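Local coordinates for pumilio homolog 23 (Arabidopsis thaliana, PDB 5WZK), which binds RNA sequence-specifically through a right-handed superhelix of pumilio repeats, recognises 18S rRNA, and probably regulates translation and mRNA stability, at residues E48-G51 against R52-E55. Residues are numbered along the deposited sequence; the frame is centred on the assembly and turned at random.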
# COMPACT_ATOMS: atom_id res chain seq x y z
N GLU A 48 25.50 30.64 -14.14
CA GLU A 48 26.75 30.04 -14.56
C GLU A 48 26.57 28.71 -15.30
O GLU A 48 27.55 28.14 -15.79
CB GLU A 48 27.68 29.84 -13.36
CG GLU A 48 28.28 31.14 -12.84
CD GLU A 48 29.10 31.86 -13.90
OE1 GLU A 48 30.04 31.23 -14.47
OE2 GLU A 48 28.80 33.05 -14.17
N THR A 49 25.33 28.21 -15.40
CA THR A 49 25.05 26.98 -16.12
C THR A 49 24.49 27.22 -17.51
O THR A 49 24.30 26.25 -18.25
CB THR A 49 24.05 26.10 -15.37
OG1 THR A 49 22.73 26.63 -15.56
CG2 THR A 49 24.37 26.05 -13.88
N ARG A 50 24.20 28.47 -17.88
CA ARG A 50 23.64 28.76 -19.20
C ARG A 50 24.54 28.21 -20.30
O ARG A 50 25.73 28.55 -20.37
CB ARG A 50 23.46 30.26 -19.37
CG ARG A 50 22.01 30.71 -19.38
CD ARG A 50 21.42 30.77 -17.96
NE ARG A 50 19.99 31.14 -17.96
CZ ARG A 50 19.54 32.39 -17.91
NH1 ARG A 50 20.39 33.42 -17.85
NH2 ARG A 50 18.23 32.63 -17.92
N GLY A 51 23.98 27.35 -21.14
CA GLY A 51 24.70 26.80 -22.26
C GLY A 51 25.56 25.59 -21.95
O GLY A 51 26.20 25.06 -22.87
N ARG A 52 25.62 25.15 -20.71
CA ARG A 52 26.25 23.87 -20.41
C ARG A 52 25.44 23.15 -19.35
O ARG A 52 25.99 22.55 -18.42
CB ARG A 52 27.70 24.04 -19.99
CG ARG A 52 27.98 25.34 -19.31
CD ARG A 52 29.46 25.49 -19.05
NE ARG A 52 29.69 26.49 -18.02
CZ ARG A 52 30.80 26.58 -17.31
NH1 ARG A 52 31.78 25.71 -17.53
NH2 ARG A 52 30.93 27.53 -16.38
N GLU A 53 24.12 23.22 -19.48
CA GLU A 53 23.24 22.56 -18.53
C GLU A 53 23.46 21.06 -18.53
O GLU A 53 23.45 20.42 -17.47
CB GLU A 53 21.79 22.89 -18.85
CG GLU A 53 21.43 24.34 -18.63
CD GLU A 53 21.76 25.21 -19.82
OE1 GLU A 53 22.47 24.73 -20.73
OE2 GLU A 53 21.29 26.37 -19.84
N TYR A 54 23.67 20.46 -19.71
CA TYR A 54 23.87 19.02 -19.74
C TYR A 54 25.16 18.65 -19.04
O TYR A 54 25.18 17.74 -18.21
CB TYR A 54 23.85 18.48 -21.18
CG TYR A 54 24.12 17.00 -21.20
CD1 TYR A 54 23.13 16.09 -20.89
CD2 TYR A 54 25.40 16.51 -21.47
CE1 TYR A 54 23.38 14.73 -20.86
CE2 TYR A 54 25.67 15.14 -21.44
CZ TYR A 54 24.66 14.26 -21.13
OH TYR A 54 24.89 12.89 -21.10
N GLU A 55 26.24 19.37 -19.34
CA GLU A 55 27.54 19.05 -18.75
C GLU A 55 27.50 19.15 -17.23
O GLU A 55 28.03 18.28 -16.52
CB GLU A 55 28.62 19.97 -19.30
CG GLU A 55 28.93 19.78 -20.78
CD GLU A 55 27.73 20.07 -21.69
OE1 GLU A 55 26.96 21.00 -21.38
OE2 GLU A 55 27.55 19.33 -22.69
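The carboxylate of E53 reaches back to the turn that precedes its own helix and accepts at OE2 a hydrogen bond from the backbone N of G51 (3.1 Å); the donor lies above the carboxylate plane, tilted 38° out of it. Two torsions bring it there: CG stands anti to the carbonyl carbon, beside the backbone N (chi1 -67°), and the chain then bends at chi2 (85°), folding CD against O of T49. That same carbonyl closes a type II turn from T49 to R52, receiving the backbone N of R52 at 3.0 Å. G51 takes the third position with positive phi, where a CB would collide with O of R50. Replacing E53 by an alanine is likely to leave the N-H of G51 without this acceptor and the turn less firmly tied to the helix start. R52, at the N-cap position, sends an extended chain back along the loop, where NE and NH2 each make a weak hydrogen bond of 3.5 Å to O of E48, which sits at the guanidinium edge near its plane; NH1 hydrogen-bonds T17 OG1. T49 is small enough for its buried place, and its hydroxyl, set between backbone N and carbonyl carbon, is satisfied by O of L46. This corner, in the first pumilio repeat, connects helix 35-47 to helix 53-58; E48 and T49 pack on F21 of helix 15-29, while T49, R50 and E53 touch helix 75-85.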